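PDB 7CPX: lovastatin nonaketide synthase, polyketide synthase component from Aspergillus terreus, which builds the dihydromonacolin L skeleton of lovastatin from nine malonyl-CoA units by iterative condensation, methylation and reduction, working as a homodimer with its partner LovC. Local coordinates for residues V106-I117 with R163-H171. The protein carries 2 engineered substitutions. Sequence-based numbering, arbitrary orientation.
Sequences VYEAVTNAGMRI and RISYFFDWH
Ile-164 meets Val-106 through its CG2 branch, which lies 3.7 Å from Val-106 CG1, while its CD1 sits beside Val-106 CG2. With CG of Phe-167 anti to the backbone N (chi1 163°), the ring swings out far enough for Ile-117 CD1 to sit by its CZ–CE2 bond, 3.5 Å from Phe-167 CZ. Phe-168 makes the largest share of the contact. Its ring wedges between Val-106, whose CG1 is 3.5 Å from Phe-168 CE2, and Ile-117, whose CD1 is 3.6 Å from Phe-168 CD1; Phe-168 CE1 lies at the edge of the Tyr-107 ring, 3.8 Å from Tyr-107 CD1. Phe-167 points its CD2 edge at the centre of one face of the Phe-168 ring, and the CH2 end of the Trp-170 indole, nearly parallel, lies over the rim of the opposite face. The chain leaves helical geometry at Asp-169 with positive phi, and Trp-170 then folds back so that CH2 comes 3.6 Å from Val-106 CG1; Val-110 CG2 approaches the indole edge. The side chains that meet are buried and touch through carbon atoms alone. The helix axes stay 12.0 Å apart at -53°, a gap bridged by the large rings. In this thiolase-fold ketosynthase domain, Ile-164 and Trp-170 also rest on strand 126-131 and Val-106 on strand 247-255, Phe-84 and Phe-85 pack edge-to-face against Tyr-107 and Phe-167, and the second subunit packs against Tyr-166, Asp-169 and His-171.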
loop_
_atom_site.group_PDB
_atom_site.type_symbol
_atom_site.label_atom_id
_atom_site.label_comp_id
_atom_site.label_asym_id
_atom_site.label_seq_id
_atom_site.Cartn_x
_atom_site.Cartn_y
_atom_site.Cartn_z
ATOM N N VAL A 106 -31.780 22.408 18.055
ATOM C CA VAL A 106 -32.251 22.709 19.399
ATOM C C VAL A 106 -32.421 24.209 19.572
ATOM O O VAL A 106 -33.394 24.667 20.177
ATOM C CB VAL A 106 -31.296 22.118 20.450
ATOM C CG1 VAL A 106 -31.615 22.680 21.821
ATOM C CG2 VAL A 106 -31.418 20.610 20.469
ATOM N N TYR A 107 -31.484 25.001 19.048
ATOM C CA TYR A 107 -31.667 26.446 19.104
ATOM C C TYR A 107 -32.890 26.867 18.302
ATOM O O TYR A 107 -33.645 27.749 18.724
ATOM C CB TYR A 107 -30.428 27.176 18.598
ATOM C CG TYR A 107 -30.550 28.676 18.738
ATOM C CD1 TYR A 107 -30.287 29.301 19.947
ATOM C CD2 TYR A 107 -30.950 29.464 17.671
ATOM C CE1 TYR A 107 -30.408 30.667 20.086
ATOM C CE2 TYR A 107 -31.073 30.832 17.799
ATOM C CZ TYR A 107 -30.801 31.429 19.009
ATOM O OH TYR A 107 -30.922 32.794 19.143
ATOM N N GLU A 108 -33.103 26.245 17.140
ATOM C CA GLU A 108 -34.282 26.560 16.342
ATOM C C GLU A 108 -35.562 26.218 17.095
ATOM O O GLU A 108 -36.539 26.971 17.047
ATOM C CB GLU A 108 -34.233 25.811 15.012
ATOM C CG GLU A 108 -33.174 26.319 14.054
ATOM C CD GLU A 108 -33.051 25.457 12.814
ATOM O OE1 GLU A 108 -33.850 24.509 12.666
ATOM O OE2 GLU A 108 -32.153 25.725 11.989
ATOM N N ALA A 109 -35.576 25.078 17.785
ATOM C CA ALA A 109 -36.757 24.675 18.539
ATOM C C ALA A 109 -37.005 25.611 19.712
ATOM O O ALA A 109 -38.152 25.968 19.997
ATOM C CB ALA A 109 -36.599 23.237 19.031
ATOM N N VAL A 110 -35.941 26.012 20.408
ATOM C CA VAL A 110 -36.084 26.972 21.497
ATOM C C VAL A 110 -36.634 28.286 20.963
ATOM O O VAL A 110 -37.519 28.902 21.570
ATOM C CB VAL A 110 -34.733 27.165 22.210
ATOM C CG1 VAL A 110 -34.808 28.288 23.225
ATOM C CG2 VAL A 110 -34.321 25.882 22.895
ATOM N N THR A 111 -36.117 28.735 19.821
ATOM C CA THR A 111 -36.592 29.970 19.213
ATOM C C THR A 111 -38.067 29.867 18.844
ATOM O O THR A 111 -38.861 30.764 19.151
ATOM C CB THR A 111 -35.744 30.283 17.980
ATOM O OG1 THR A 111 -34.430 30.683 18.389
ATOM C CG2 THR A 111 -36.375 31.379 17.154
ATOM N N ASN A 112 -38.453 28.772 18.190
ATOM C CA ASN A 112 -39.835 28.610 17.755
ATOM C C ASN A 112 -40.777 28.507 18.946
ATOM O O ASN A 112 -41.893 29.039 18.911
ATOM C CB ASN A 112 -39.957 27.376 16.863
ATOM C CG ASN A 112 -39.138 27.495 15.595
ATOM O OD1 ASN A 112 -38.844 28.597 15.135
ATOM N ND2 ASN A 112 -38.766 26.357 15.022
ATOM N N ALA A 113 -40.347 27.826 20.009
ATOM C CA ALA A 113 -41.157 27.738 21.216
ATOM C C ALA A 113 -41.361 29.100 21.859
ATOM O O ALA A 113 -42.285 29.262 22.664
ATOM C CB ALA A 113 -40.505 26.785 22.216
ATOM N N GLY A 114 -40.523 30.077 21.526
ATOM C CA GLY A 114 -40.660 31.409 22.075
ATOM C C GLY A 114 -39.907 31.572 23.377
ATOM O O GLY A 114 -40.457 32.070 24.364
ATOM N N MET A 115 -38.645 31.153 23.393
ATOM C CA MET A 115 -37.830 31.171 24.598
ATOM C C MET A 115 -36.496 31.841 24.321
ATOM O O MET A 115 -35.872 31.603 23.283
ATOM C CB MET A 115 -37.590 29.757 25.112
ATOM C CG MET A 115 -38.834 29.080 25.630
ATOM S SD MET A 115 -38.523 27.367 26.072
ATOM C CE MET A 115 -40.047 26.971 26.908
ATOM N N ARG A 116 -36.064 32.677 25.260
ATOM C CA ARG A 116 -34.740 33.272 25.189
ATOM C C ARG A 116 -33.719 32.327 25.802
ATOM O O ARG A 116 -33.962 31.719 26.848
ATOM C CB ARG A 116 -34.713 34.615 25.919
ATOM C CG ARG A 116 -35.845 35.555 25.546
ATOM C CD ARG A 116 -35.576 36.960 26.058
ATOM N NE ARG A 116 -35.364 36.984 27.501
ATOM C CZ ARG A 116 -36.317 37.193 28.400
ATOM N NH1 ARG A 116 -37.572 37.411 28.044
ATOM N NH2 ARG A 116 -36.002 37.185 29.693
ATOM N N ILE A 117 -32.567 32.202 25.141
ATOM C CA ILE A 117 -31.504 31.358 25.675
ATOM C C ILE A 117 -31.096 31.835 27.060
ATOM O O ILE A 117 -30.715 31.030 27.918
ATOM C CB ILE A 117 -30.304 31.336 24.710
ATOM C CG1 ILE A 117 -29.265 30.318 25.178
ATOM C CG2 ILE A 117 -29.673 32.714 24.612
ATOM C CD1 ILE A 117 -28.139 30.100 24.192
ATOM N N ARG A 163 -23.259 18.345 24.965
ATOM C CA ARG A 163 -22.838 19.610 24.378
ATOM C C ARG A 163 -24.005 20.577 24.275
ATOM O O ARG A 163 -23.860 21.771 24.563
ATOM C CB ARG A 163 -22.224 19.375 23.002
ATOM C CG ARG A 163 -21.665 20.628 22.367
ATOM C CD ARG A 163 -20.916 20.300 21.101
ATOM N NE ARG A 163 -19.700 19.538 21.357
ATOM C CZ ARG A 163 -18.564 20.068 21.790
ATOM N NH1 ARG A 163 -18.460 21.358 22.059
ATOM N NH2 ARG A 163 -17.506 19.281 21.962
ATOM N N ILE A 164 -25.177 20.080 23.874
ATOM C CA ILE A 164 -26.357 20.937 23.818
ATOM C C ILE A 164 -26.522 21.657 25.146
ATOM O O ILE A 164 -26.447 22.890 25.228
ATOM C CB ILE A 164 -27.609 20.115 23.470
ATOM C CG1 ILE A 164 -27.464 19.494 22.082
ATOM C CG2 ILE A 164 -28.841 20.991 23.527
ATOM C CD1 ILE A 164 -28.469 18.413 21.795
ATOM N N SER A 165 -26.697 20.885 26.217
ATOM C CA SER A 165 -26.858 21.482 27.534
ATOM C C SER A 165 -25.645 22.315 27.916
ATOM O O SER A 165 -25.772 23.290 28.663
ATOM C CB SER A 165 -27.099 20.387 28.565
ATOM O OG SER A 165 -28.286 19.670 28.281
ATOM N N TYR A 166 -24.464 21.949 27.415
ATOM C CA TYR A 166 -23.278 22.751 27.685
ATOM C C TYR A 166 -23.410 24.138 27.073
ATOM O O TYR A 166 -23.071 25.141 27.711
ATOM C CB TYR A 166 -22.033 22.043 27.155
ATOM C CG TYR A 166 -20.807 22.925 27.082
ATOM C CD1 TYR A 166 -19.999 23.116 28.191
ATOM C CD2 TYR A 166 -20.457 23.560 25.902
ATOM C CE1 TYR A 166 -18.880 23.919 28.127
ATOM C CE2 TYR A 166 -19.341 24.364 25.829
ATOM C CZ TYR A 166 -18.555 24.542 26.942
ATOM O OH TYR A 166 -17.439 25.344 26.870
ATOM N N PHE A 167 -23.908 24.219 25.839
ATOM C CA PHE A 167 -24.033 25.520 25.192
ATOM C C PHE A 167 -25.144 26.343 25.827
ATOM O O PHE A 167 -24.975 27.538 26.088
ATOM C CB PHE A 167 -24.287 25.351 23.696
ATOM C CG PHE A 167 -24.822 26.589 23.041
ATOM C CD1 PHE A 167 -24.024 27.707 22.889
ATOM C CD2 PHE A 167 -26.126 26.640 22.590
ATOM C CE1 PHE A 167 -24.516 28.850 22.296
ATOM C CE2 PHE A 167 -26.625 27.778 21.993
ATOM C CZ PHE A 167 -25.819 28.886 21.844
ATOM N N PHE A 168 -26.289 25.718 26.086
ATOM C CA PHE A 168 -27.429 26.420 26.657
ATOM C C PHE A 168 -27.356 26.531 28.173
ATOM O O PHE A 168 -28.299 27.044 28.784
ATOM C CB PHE A 168 -28.731 25.723 26.256
ATOM C CG PHE A 168 -28.986 25.719 24.777
ATOM C CD1 PHE A 168 -29.586 26.802 24.162
ATOM C CD2 PHE A 168 -28.632 24.632 24.002
ATOM C CE1 PHE A 168 -29.824 26.803 22.803
ATOM C CE2 PHE A 168 -28.868 24.624 22.642
ATOM C CZ PHE A 168 -29.464 25.713 22.040
ATOM N N ASP A 169 -26.272 26.063 28.791
ATOM C CA ASP A 169 -26.094 26.170 30.238
ATOM C C ASP A 169 -27.234 25.474 30.976
ATOM O O ASP A 169 -27.728 25.956 31.996
ATOM C CB ASP A 169 -25.983 27.634 30.665
ATOM C CG ASP A 169 -25.554 27.795 32.111
ATOM O OD1 ASP A 169 -25.426 26.774 32.816
ATOM O OD2 ASP A 169 -25.345 28.949 32.543
ATOM N N TRP A 170 -27.661 24.332 30.450
ATOM C CA TRP A 170 -28.717 23.547 31.066
ATOM C C TRP A 170 -28.132 22.575 32.079
ATOM O O TRP A 170 -26.998 22.107 31.940
ATOM C CB TRP A 170 -29.508 22.785 30.005
ATOM C CG TRP A 170 -30.285 23.675 29.093
ATOM C CD1 TRP A 170 -30.615 24.977 29.307
ATOM C CD2 TRP A 170 -30.828 23.327 27.818
ATOM N NE1 TRP A 170 -31.334 25.464 28.247
ATOM C CE2 TRP A 170 -31.480 24.470 27.317
ATOM C CE3 TRP A 170 -30.829 22.163 27.052
ATOM C CZ2 TRP A 170 -32.120 24.481 26.085
ATOM C CZ3 TRP A 170 -31.467 22.175 25.832
ATOM C CH2 TRP A 170 -32.103 23.326 25.359
ATOM N N HIS A 171 -28.922 22.274 33.108
ATOM C CA HIS A 171 -28.490 21.404 34.190
ATOM C C HIS A 171 -29.329 20.143 34.317
ATOM O O HIS A 171 -29.072 19.336 35.217
ATOM C CB HIS A 171 -28.513 22.166 35.521
ATOM C CG HIS A 171 -27.589 23.343 35.556
ATOM N ND1 HIS A 171 -26.441 23.409 34.795
ATOM C CD2 HIS A 171 -27.646 24.501 36.253
ATOM C CE1 HIS A 171 -25.830 24.557 35.025
ATOM N NE2 HIS A 171 -26.539 25.238 35.906
#